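Long-range contacts in sugar ABC transporter, sugar-binding protein (Streptococcus pneumoniae, PDB 2I58), which probably captures raffinose-type sugars outside the cell for uptake by an ABC importer, and here holds a glucose, a fructose and a galactose unit in its cleft: residues A[9-14]-A[47-52]; A[64-69]-A[280-285]. All blocks are in the same frame, centred on the assembly; numbering follows the deposited sequence.

Contact 1 (9-14 with 47-52) and contact 2 (64-69 with 280-285) lie on the same mixed sheet, their centres about 11 Å apart, and both run into the sugar-binding cleft. Contact 1 packs a helix against the strand that leads to the sugar; contact 2 is more deeply buried and joins the loop that follows the adjacent strand 61-63 to strand 282-285 and the residues just before it. They meet directly: Y10 OH lies 3.0 Å from W283 NE1, probably a hydrogen bond, and K14 NZ makes a long, weak ion pair with D280 OD2 at 3.3 Å. K14 and D280 both bind the glucose, while Q13 extends the site to the fructose and Q67 to the galactose.

Contact 1: A[9-14]-A[47-52]; sequences EYFNQK and EVLKTR. With GLC (alpha-D-glucopyranose), chain C; FRU (beta-D-fructofuranose), chain B.
Strand 9-11 and helix 47-52 approach to 12.0 Å between axes at 129°, with F11 and L49 the nearest pair, 8.3 Å between their CA atoms. F11 does most of the filling: with CG anti to the backbone N (chi1 -171°) its ring is carried out toward the helix, where F11 CE2 rests 3.5 Å from L49 CB and F11 CZ 4.4 Å from V48 CG1. One helical turn on from V48, the R52 side chain bends at its third torsion and passes the ring, the guanidinium plane almost perpendicular to it, to meet E9 coming from the opposite direction. R52 NH2 donates to E9 OE1 at 2.8 Å and 157°, a salt bridge on the syn side but tilted out of the carboxylate plane, while E9 OE1 stays near the plane of the guanidinium; the two flat groups are steeply turned against each other. R52 NE pairs with D57, so two acidic groups hold the guanidinium in place. Helix 45-54 is the crossover of a beta-alpha-beta unit, linking strand 35-40 to strand 61-63 and covering strand 6-11 between them, in a sheet of order 2-1-3-5-4, consistent with the type II class of solute-binding proteins. Beyond the strand the chain turns into the sugar site. N12 OD1 takes Y10 OH on one face of its amide plane and K14 N on the other, the second bond making an Asx turn, and N12 ND2 donates back to K14 O. The turn is thus tied from both ends of one amide. Within this turn Q13 OE1 accepts from fructose O4 at 3.0 Å, while Q13 NE2, bonded to N63 O, lies 4.1 Å from L49 CD2. K14 NZ donates to glucose O3 at 2.7 Å.

Contact 2: A[64-69]-A[280-285]; sequences IYPQSI and DLAWSI. With GLC (alpha-D-glucopyranose), chain C; GLA (alpha-D-galactopyranose), chain D.
Glucose O4 is gripped from both segments: it donates to D280 OD1 at 2.7 Å and takes a weak bond from Y65 OH at 2.8 Å. D280, its CG anti to the backbone N (chi1 180°), swings its carboxylate to the sugar, and S317 holds D280 OD2. The Y65 ring is wedged between protein and ligand. Y65 CE1 is 3.3 Å from D280 O, which lies at the ring edge, and glucose C6 sits over one face near the rim, a CH-pi type of packing common in sugar sites. A type I turn from Y65 to S68 brings Q67 round, and Q67 NE2 donates to galactose O2 at 3.1 Å, nearly straight. Further from the sugar, I64 N makes a weak bond to A282 O at 3.0 Å, P66 CD packs on A282 CB at 3.8 Å, and I64 CG2 touches S284 OG at 3.4 Å, a hydroxyl bonded to N108 and Y107. Strand 282-285 runs antiparallel beside strand 61-63; L71 of helix 69-76 covers I64, P66 and S284, while W283 and I285 pack on helix 292-303.

Contact 1: A[9-14]-A[47-52]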
ATOM      1  N   GLU A   9     -16.286  13.419  13.058  1.00 71.02           N
ATOM      2  CA  GLU A   9     -15.932  12.071  12.620  1.00 68.37           C
ATOM      3  C   GLU A   9     -14.565  12.132  12.035  1.00 62.39           C
ATOM      4  O   GLU A   9     -14.260  13.066  11.310  1.00 60.41           O
ATOM      5  CB  GLU A   9     -16.859  11.592  11.499  1.00 70.30           C
ATOM      6  CG  GLU A   9     -17.676  10.347  11.772  1.00 74.84           C
ATOM      7  CD  GLU A   9     -18.976  10.340  10.940  1.00 80.48           C
ATOM      8  OE1 GLU A   9     -19.028  11.106   9.943  1.00 81.68           O
ATOM      9  OE2 GLU A   9     -19.945   9.603  11.289  1.00 83.43           O
ATOM     10  N   TYR A  10     -13.764  11.120  12.328  1.00 58.13           N
ATOM     11  CA  TYR A  10     -12.598  10.813  11.529  1.00 53.87           C
ATOM     12  C   TYR A  10     -12.864   9.454  10.841  1.00 53.27           C
ATOM     13  O   TYR A  10     -13.104   8.452  11.528  1.00 53.56           O
ATOM     14  CB  TYR A  10     -11.330  10.748  12.387  1.00 52.25           C
ATOM     15  CG  TYR A  10     -10.245   9.911  11.724  1.00 49.11           C
ATOM     16  CD1 TYR A  10      -9.673  10.320  10.515  1.00 47.68           C
ATOM     17  CD2 TYR A  10      -9.834   8.698  12.262  1.00 48.37           C
ATOM     18  CE1 TYR A  10      -8.691   9.573   9.868  1.00 45.24           C
ATOM     19  CE2 TYR A  10      -8.868   7.925  11.614  1.00 47.81           C
ATOM     20  CZ  TYR A  10      -8.296   8.378  10.416  1.00 45.97           C
ATOM     21  OH  TYR A  10      -7.351   7.616   9.769  1.00 44.56           O
ATOM     22  N   PHE A  11     -12.814   9.428   9.499  1.00 51.61           N
ATOM     23  CA  PHE A  11     -13.164   8.230   8.713  1.00 51.67           C
ATOM     24  C   PHE A  11     -11.943   7.402   8.333  1.00 50.54           C
ATOM     25  O   PHE A  11     -11.311   7.611   7.261  1.00 49.36           O
ATOM     26  CB  PHE A  11     -13.891   8.606   7.446  1.00 52.17           C
ATOM     27  CG  PHE A  11     -14.479   7.424   6.684  1.00 52.59           C
ATOM     28  CD1 PHE A  11     -15.693   6.865   7.071  1.00 54.58           C
ATOM     29  CD2 PHE A  11     -13.854   6.939   5.532  1.00 50.05           C
ATOM     30  CE1 PHE A  11     -16.244   5.833   6.352  1.00 55.59           C
ATOM     31  CE2 PHE A  11     -14.407   5.904   4.800  1.00 50.11           C
ATOM     32  CZ  PHE A  11     -15.589   5.351   5.206  1.00 54.15           C
ATOM     33  N   ASN A  12     -11.643   6.452   9.219  1.00 50.40           N
ATOM     34  CA  ASN A  12     -10.449   5.691   9.155  1.00 48.71           C
ATOM     35  C   ASN A  12     -10.644   4.619   8.099  1.00 49.41           C
ATOM     36  O   ASN A  12     -11.739   4.047   7.996  1.00 51.16           O
ATOM     37  CB  ASN A  12     -10.160   5.046  10.508  1.00 49.56           C
ATOM     38  CG  ASN A  12      -8.810   4.359  10.542  1.00 48.31           C
ATOM     39  OD1 ASN A  12      -7.837   4.888  10.021  1.00 45.04           O
ATOM     40  ND2 ASN A  12      -8.759   3.167  11.104  1.00 49.08           N
ATOM     41  N   GLN A  13      -9.591   4.407   7.289  1.00 47.66           N
ATOM     42  CA  GLN A  13      -9.459   3.221   6.444  1.00 48.15           C
ATOM     43  C   GLN A  13      -8.210   2.419   6.845  1.00 48.32           C
ATOM     44  O   GLN A  13      -7.829   1.492   6.155  1.00 49.03           O
ATOM     45  CB  GLN A  13      -9.304   3.586   4.971  1.00 47.39           C
ATOM     46  CG  GLN A  13     -10.489   4.254   4.275  1.00 46.47           C
ATOM     47  CD  GLN A  13     -10.264   4.371   2.754  1.00 45.64           C
ATOM     48  OE1 GLN A  13     -10.115   3.362   2.034  1.00 49.30           O
ATOM     49  NE2 GLN A  13     -10.272   5.592   2.260  1.00 42.86           N
ATOM     50  N   LYS A  14      -7.549   2.751   7.936  1.00 47.76           N
ATOM     51  CA  LYS A  14      -6.337   2.015   8.252  1.00 48.51           C
ATOM     52  C   LYS A  14      -6.511   1.097   9.505  1.00 51.91           C
ATOM     53  O   LYS A  14      -6.314   1.516  10.651  1.00 51.66           O
ATOM     54  CB  LYS A  14      -5.189   3.007   8.353  1.00 46.28           C
ATOM     55  CG  LYS A  14      -3.885   2.348   8.597  1.00 47.10           C
ATOM     56  CD  LYS A  14      -2.757   2.994   7.804  1.00 44.84           C
ATOM     57  CE  LYS A  14      -1.497   2.200   7.990  1.00 43.21           C
ATOM     58  NZ  LYS A  14      -1.591   0.928   7.258  1.00 45.83           N
ATOM     59  N   GLU A  47     -15.942   2.183  -0.655  1.00 72.94           N
ATOM     60  CA  GLU A  47     -17.276   2.353  -1.242  1.00 75.94           C
ATOM     61  C   GLU A  47     -18.238   3.073  -0.348  1.00 75.91           C
ATOM     62  O   GLU A  47     -19.030   3.882  -0.815  1.00 76.85           O
ATOM     63  CB  GLU A  47     -17.903   0.988  -1.490  1.00 79.55           C
ATOM     64  CG  GLU A  47     -17.128   0.116  -2.446  1.00 82.79           C
ATOM     65  CD  GLU A  47     -17.048   0.727  -3.840  1.00 85.85           C
ATOM     66  OE1 GLU A  47     -18.121   0.841  -4.500  1.00 88.34           O
ATOM     67  OE2 GLU A  47     -15.911   1.103  -4.254  1.00 85.45           O
ATOM     68  N   VAL A  48     -18.232   2.727   0.933  1.00 75.29           N
ATOM     69  CA  VAL A  48     -19.065   3.447   1.893  1.00 75.08           C
ATOM     70  C   VAL A  48     -18.701   4.943   1.819  1.00 71.97           C
ATOM     71  O   VAL A  48     -19.563   5.794   1.848  1.00 73.82           O
ATOM     72  CB  VAL A  48     -18.987   2.861   3.320  1.00 74.82           C
ATOM     73  CG1 VAL A  48     -19.627   3.763   4.305  1.00 74.46           C
ATOM     74  CG2 VAL A  48     -19.669   1.558   3.361  1.00 76.96           C
ATOM     75  N   LEU A  49     -17.443   5.265   1.638  1.00 67.73           N
ATOM     76  CA  LEU A  49     -17.057   6.675   1.494  1.00 65.43           C
ATOM     77  C   LEU A  49     -17.537   7.279   0.171  1.00 66.57           C
ATOM     78  O   LEU A  49     -17.904   8.436   0.133  1.00 66.55           O
ATOM     79  CB  LEU A  49     -15.528   6.825   1.643  1.00 61.88           C
ATOM     80  CG  LEU A  49     -14.911   8.139   1.225  1.00 59.05           C
ATOM     81  CD1 LEU A  49     -15.446   9.212   2.098  1.00 59.49           C
ATOM     82  CD2 LEU A  49     -13.392   8.055   1.307  1.00 57.23           C
ATOM     83  N   LYS A  50     -17.503   6.500  -0.903  1.00 68.01           N
ATOM     84  CA  LYS A  50     -17.898   6.984  -2.205  1.00 69.93           C
ATOM     85  C   LYS A  50     -19.374   7.342  -2.185  1.00 73.80           C
ATOM     86  O   LYS A  50     -19.772   8.284  -2.888  1.00 75.22           O
ATOM     87  CB  LYS A  50     -17.613   5.957  -3.312  1.00 70.77           C
ATOM     88  CG  LYS A  50     -16.175   6.016  -3.855  1.00 69.74           C
ATOM     89  CD  LYS A  50     -15.707   4.825  -4.765  1.00 73.40           C
ATOM     90  CE  LYS A  50     -16.025   5.041  -6.280  1.00 77.84           C
ATOM     91  NZ  LYS A  50     -15.294   6.194  -6.963  1.00 76.38           N
ATOM     92  N   THR A  51     -20.179   6.600  -1.403  1.00 75.88           N
ATOM     93  CA  THR A  51     -21.631   6.864  -1.286  1.00 79.10           C
ATOM     94  C   THR A  51     -21.899   8.174  -0.546  1.00 78.49           C
ATOM     95  O   THR A  51     -22.691   9.021  -0.970  1.00 79.64           O
ATOM     96  CB  THR A  51     -22.390   5.772  -0.486  1.00 81.24           C
ATOM     97  OG1 THR A  51     -22.038   4.458  -0.933  1.00 80.33           O
ATOM     98  CG2 THR A  51     -23.897   5.980  -0.631  1.00 83.68           C
ATOM     99  N   ARG A  52     -21.227   8.307   0.585  1.00 75.88           N
ATOM    100  CA  ARG A  52     -21.391   9.442   1.458  1.00 75.22           C
ATOM    101  C   ARG A  52     -20.996  10.744   0.765  1.00 73.82           C
ATOM    102  O   ARG A  52     -21.572  11.785   1.025  1.00 73.92           O
ATOM    103  CB  ARG A  52     -20.574   9.212   2.728  1.00 72.80           C
ATOM    104  CG  ARG A  52     -21.140   8.111   3.609  1.00 74.45           C
ATOM    105  CD  ARG A  52     -20.363   7.957   4.887  1.00 73.77           C
ATOM    106  NE  ARG A  52     -20.529   9.149   5.702  1.00 76.58           N
ATOM    107  CZ  ARG A  52     -20.155   9.293   6.973  1.00 77.66           C
ATOM    108  NH1 ARG A  52     -19.558   8.313   7.653  1.00 77.47           N
ATOM    109  NH2 ARG A  52     -20.391  10.453   7.570  1.00 79.28           N
TER
HETATM  110  C1  GLC C   2      -4.781  -1.490   2.695  1.00 44.49           C
HETATM  111  C2  GLC C   2      -4.218  -1.598   4.091  1.00 42.73           C
HETATM  112  C3  GLC C   2      -4.103  -0.246   4.689  1.00 41.86           C
HETATM  113  C4  GLC C   2      -3.332   0.679   3.755  1.00 43.74           C
HETATM  114  C5  GLC C   2      -3.905   0.649   2.335  1.00 46.56           C
HETATM  115  C6  GLC C   2      -3.111   1.494   1.304  1.00 50.05           C
HETATM  116  O1  GLC C   2      -6.177  -1.154   2.840  1.00 45.16           O
HETATM  117  O2  GLC C   2      -5.159  -2.281   4.854  1.00 43.05           O
HETATM  118  O3  GLC C   2      -3.473  -0.480   5.914  1.00 40.33           O
HETATM  119  O4  GLC C   2      -3.490   1.999   4.249  1.00 44.91           O
HETATM  120  O5  GLC C   2      -3.977  -0.659   1.850  1.00 43.91           O
HETATM  121  O6  GLC C   2      -3.755   1.332   0.119  1.00 50.80           O
HETATM  122  C1  FRU B   3      -7.528  -2.953   3.016  1.00 50.65           C
HETATM  123  C2  FRU B   3      -7.398  -1.578   2.402  1.00 48.99           C
HETATM  124  C3  FRU B   3      -8.709  -0.898   2.756  1.00 48.10           C
HETATM  125  C4  FRU B   3      -8.929   0.059   1.604  1.00 47.35           C
HETATM  126  C5  FRU B   3      -8.410  -0.703   0.412  1.00 48.36           C
HETATM  127  C6  FRU B   3      -7.799   0.307  -0.547  1.00 50.58           C
HETATM  128  O1  FRU B   3      -8.276  -3.650   2.001  1.00 56.39           O
HETATM  129  O3  FRU B   3      -8.585  -0.187   3.980  1.00 50.75           O
HETATM  130  O4  FRU B   3     -10.307   0.396   1.427  1.00 47.44           O
HETATM  131  O5  FRU B   3      -7.457  -1.639   0.924  1.00 48.87           O
HETATM  132  O6  FRU B   3      -7.729  -0.175  -1.929  1.00 57.31           O

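Contact 2: A[64-69]-A[280-285]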
ATOM      1  N   ILE A  64      -8.037   9.381   3.351  1.00 38.34           N
ATOM      2  CA  ILE A  64      -8.185   9.119   1.925  1.00 39.15           C
ATOM      3  C   ILE A  64      -6.772   9.096   1.285  1.00 38.71           C
ATOM      4  O   ILE A  64      -5.948   9.976   1.536  1.00 38.23           O
ATOM      5  CB  ILE A  64      -9.104  10.179   1.237  1.00 39.93           C
ATOM      6  CG1 ILE A  64      -9.223   9.869  -0.242  1.00 41.96           C
ATOM      7  CG2 ILE A  64      -8.542  11.563   1.386  1.00 38.35           C
ATOM      8  CD1 ILE A  64     -10.322  10.642  -0.956  1.00 45.32           C
ATOM      9  N   TYR A  65      -6.513   8.096   0.448  1.00 39.22           N
ATOM     10  CA  TYR A  65      -5.195   7.875  -0.059  1.00 39.17           C
ATOM     11  C   TYR A  65      -5.021   8.813  -1.226  1.00 40.35           C
ATOM     12  O   TYR A  65      -5.789   8.745  -2.183  1.00 42.49           O
ATOM     13  CB  TYR A  65      -5.005   6.436  -0.463  1.00 39.98           C
ATOM     14  CG  TYR A  65      -5.257   5.500   0.684  1.00 41.09           C
ATOM     15  CD1 TYR A  65      -4.388   5.414   1.773  1.00 42.84           C
ATOM     16  CD2 TYR A  65      -6.390   4.727   0.716  1.00 44.65           C
ATOM     17  CE1 TYR A  65      -4.651   4.535   2.863  1.00 42.72           C
ATOM     18  CE2 TYR A  65      -6.654   3.858   1.787  1.00 46.63           C
ATOM     19  CZ  TYR A  65      -5.784   3.760   2.847  1.00 44.28           C
ATOM     20  OH  TYR A  65      -6.118   2.900   3.855  1.00 43.10           O
ATOM     21  N   PRO A  66      -3.973   9.650  -1.182  1.00 39.84           N
ATOM     22  CA  PRO A  66      -3.834  10.877  -1.927  1.00 40.67           C
ATOM     23  C   PRO A  66      -3.528  10.764  -3.396  1.00 43.09           C
ATOM     24  O   PRO A  66      -3.456  11.793  -4.088  1.00 44.84           O
ATOM     25  CB  PRO A  66      -2.657  11.534  -1.238  1.00 40.19           C
ATOM     26  CG  PRO A  66      -1.827  10.418  -0.842  1.00 39.83           C
ATOM     27  CD  PRO A  66      -2.774   9.382  -0.371  1.00 38.96           C
ATOM     28  N   GLN A  67      -3.314   9.543  -3.866  1.00 44.50           N
ATOM     29  CA  GLN A  67      -3.079   9.276  -5.278  1.00 46.85           C
ATOM     30  C   GLN A  67      -4.358   8.812  -5.983  1.00 49.07           C
ATOM     31  O   GLN A  67      -4.411   8.705  -7.204  1.00 51.46           O
ATOM     32  CB  GLN A  67      -1.968   8.237  -5.401  1.00 47.20           C
ATOM     33  CG  GLN A  67      -2.406   6.766  -5.390  1.00 47.75           C
ATOM     34  CD  GLN A  67      -2.886   6.243  -4.067  1.00 46.07           C
ATOM     35  OE1 GLN A  67      -2.705   6.858  -3.039  1.00 46.48           O
ATOM     36  NE2 GLN A  67      -3.489   5.077  -4.089  1.00 47.77           N
ATOM     37  N   SER A  68      -5.388   8.536  -5.202  1.00 49.59           N
ATOM     38  CA  SER A  68      -6.650   8.023  -5.726  1.00 52.16           C
ATOM     39  C   SER A  68      -7.317   8.960  -6.757  1.00 54.98           C
ATOM     40  O   SER A  68      -7.152  10.179  -6.717  1.00 53.22           O
ATOM     41  CB  SER A  68      -7.619   7.724  -4.547  1.00 51.46           C
ATOM     42  OG  SER A  68      -7.743   8.802  -3.609  1.00 49.85           O
ATOM     43  N   ILE A  69      -8.069   8.373  -7.682  1.00 59.05           N
ATOM     44  CA  ILE A  69      -8.937   9.190  -8.536  1.00 63.32           C
ATOM     45  C   ILE A  69      -9.893   9.943  -7.648  1.00 62.92           C
ATOM     46  O   ILE A  69     -10.131  11.130  -7.870  1.00 64.33           O
ATOM     47  CB  ILE A  69      -9.806   8.405  -9.570  1.00 66.29           C
ATOM     48  CG1 ILE A  69      -8.920   7.554 -10.455  1.00 70.51           C
ATOM     49  CG2 ILE A  69     -10.589   9.355 -10.436  1.00 67.51           C
ATOM     50  CD1 ILE A  69      -8.981   6.031 -10.076  1.00 75.75           C
ATOM     51  N   ASP A 280      -0.004   6.996   3.137  1.00 34.85           N
ATOM     52  CA  ASP A 280      -0.598   5.841   3.794  1.00 35.58           C
ATOM     53  C   ASP A 280      -1.465   6.359   4.911  1.00 34.64           C
ATOM     54  O   ASP A 280      -2.664   6.270   4.799  1.00 35.34           O
ATOM     55  CB  ASP A 280       0.477   4.883   4.279  1.00 37.03           C
ATOM     56  CG  ASP A 280      -0.082   3.644   4.988  1.00 39.63           C
ATOM     57  OD1 ASP A 280      -1.048   3.081   4.474  1.00 43.42           O
ATOM     58  OD2 ASP A 280       0.507   3.199   6.030  1.00 45.44           O
ATOM     59  N   LEU A 281      -0.908   6.930   5.979  1.00 33.79           N
ATOM     60  CA  LEU A 281      -1.787   7.631   6.874  1.00 32.92           C
ATOM     61  C   LEU A 281      -1.846   8.992   6.227  1.00 33.11           C
ATOM     62  O   LEU A 281      -0.872   9.760   6.315  1.00 33.61           O
ATOM     63  CB  LEU A 281      -1.309   7.703   8.316  1.00 32.69           C
ATOM     64  CG  LEU A 281      -2.296   8.407   9.287  1.00 32.01           C
ATOM     65  CD1 LEU A 281      -3.390   7.474   9.758  1.00 30.82           C
ATOM     66  CD2 LEU A 281      -1.525   8.948  10.485  1.00 33.64           C
ATOM     67  N   ALA A 282      -2.976   9.265   5.565  1.00 32.99           N
ATOM     68  CA  ALA A 282      -3.159  10.482   4.805  1.00 33.28           C
ATOM     69  C   ALA A 282      -4.565  10.991   4.994  1.00 34.12           C
ATOM     70  O   ALA A 282      -5.498  10.283   4.677  1.00 34.41           O
ATOM     71  CB  ALA A 282      -2.934  10.220   3.351  1.00 33.43           C
ATOM     72  N   TRP A 283      -4.668  12.246   5.441  1.00 35.10           N
ATOM     73  CA  TRP A 283      -5.876  12.892   5.894  1.00 35.52           C
ATOM     74  C   TRP A 283      -6.133  14.123   5.087  1.00 38.08           C
ATOM     75  O   TRP A 283      -5.196  14.843   4.757  1.00 37.76           O
ATOM     76  CB  TRP A 283      -5.714  13.324   7.332  1.00 35.29           C
ATOM     77  CG  TRP A 283      -5.696  12.162   8.257  1.00 34.91           C
ATOM     78  CD1 TRP A 283      -5.872  10.850   7.919  1.00 36.27           C
ATOM     79  CD2 TRP A 283      -5.581  12.187   9.686  1.00 33.60           C
ATOM     80  NE1 TRP A 283      -5.874  10.072   9.036  1.00 36.77           N
ATOM     81  CE2 TRP A 283      -5.696  10.868  10.136  1.00 35.79           C
ATOM     82  CE3 TRP A 283      -5.414  13.189  10.619  1.00 34.70           C
ATOM     83  CZ2 TRP A 283      -5.602  10.526  11.492  1.00 37.31           C
ATOM     84  CZ3 TRP A 283      -5.309  12.845  11.960  1.00 36.54           C
ATOM     85  CH2 TRP A 283      -5.398  11.535  12.383  1.00 36.54           C
ATOM     86  N   SER A 284      -7.430  14.336   4.789  1.00 40.66           N
ATOM     87  CA  SER A 284      -7.967  15.529   4.148  1.00 42.86           C
ATOM     88  C   SER A 284      -9.206  15.905   4.907  1.00 45.20           C
ATOM     89  O   SER A 284      -9.828  15.023   5.504  1.00 44.84           O
ATOM     90  CB  SER A 284      -8.386  15.203   2.740  1.00 43.30           C
ATOM     91  OG  SER A 284      -7.290  14.655   2.063  1.00 42.77           O
ATOM     92  N   ILE A 285      -9.589  17.184   4.814  1.00 48.12           N
ATOM     93  CA  ILE A 285     -10.646  17.770   5.643  1.00 50.81           C
ATOM     94  C   ILE A 285     -11.841  18.184   4.848  1.00 54.12           C
ATOM     95  O   ILE A 285     -11.674  18.879   3.834  1.00 55.39           O
ATOM     96  CB  ILE A 285     -10.161  19.081   6.289  1.00 51.92           C
ATOM     97  CG1 ILE A 285      -8.880  18.825   7.124  1.00 51.16           C
ATOM     98  CG2 ILE A 285     -11.287  19.662   7.126  1.00 52.84           C
ATOM     99  CD1 ILE A 285      -8.426  19.948   8.102  1.00 51.70           C
TER
HETATM  100  C1  GLC C   2      -4.781  -1.490   2.695  1.00 44.49           C
HETATM  101  C2  GLC C   2      -4.218  -1.598   4.091  1.00 42.73           C
HETATM  102  C3  GLC C   2      -4.103  -0.246   4.689  1.00 41.86           C
HETATM  103  C4  GLC C   2      -3.332   0.679   3.755  1.00 43.74           C
HETATM  104  C5  GLC C   2      -3.905   0.649   2.335  1.00 46.56           C
HETATM  105  C6  GLC C   2      -3.111   1.494   1.304  1.00 50.05           C
HETATM  106  O1  GLC C   2      -6.177  -1.154   2.840  1.00 45.16           O
HETATM  107  O2  GLC C   2      -5.159  -2.281   4.854  1.00 43.05           O
HETATM  108  O3  GLC C   2      -3.473  -0.480   5.914  1.00 40.33           O
HETATM  109  O4  GLC C   2      -3.490   1.999   4.249  1.00 44.91           O
HETATM  110  O5  GLC C   2      -3.977  -0.659   1.850  1.00 43.91           O
HETATM  111  O6  GLC C   2      -3.755   1.332   0.119  1.00 50.80           O
HETATM  112  C1  GLA D   1      -3.060   1.311  -1.156  1.00 51.23           C
HETATM  113  C2  GLA D   1      -3.800   2.239  -2.123  1.00 52.28           C
HETATM  114  C3  GLA D   1      -5.093   1.578  -2.571  1.00 51.09           C
HETATM  115  C4  GLA D   1      -4.813   0.192  -3.075  1.00 51.42           C
HETATM  116  C5  GLA D   1      -4.091  -0.640  -2.036  1.00 52.34           C
HETATM  117  C6  GLA D   1      -3.652  -1.928  -2.703  1.00 54.88           C
HETATM  118  O2  GLA D   1      -3.998   3.513  -1.449  1.00 52.03           O
HETATM  119  O3  GLA D   1      -5.635   2.327  -3.638  1.00 55.25           O
HETATM  120  O4  GLA D   1      -3.973   0.313  -4.253  1.00 49.85           O
HETATM  121  O5  GLA D   1      -2.886  -0.037  -1.635  1.00 50.40           O
HETATM  122  O6  GLA D   1      -2.577  -2.486  -1.941  1.00 57.09           O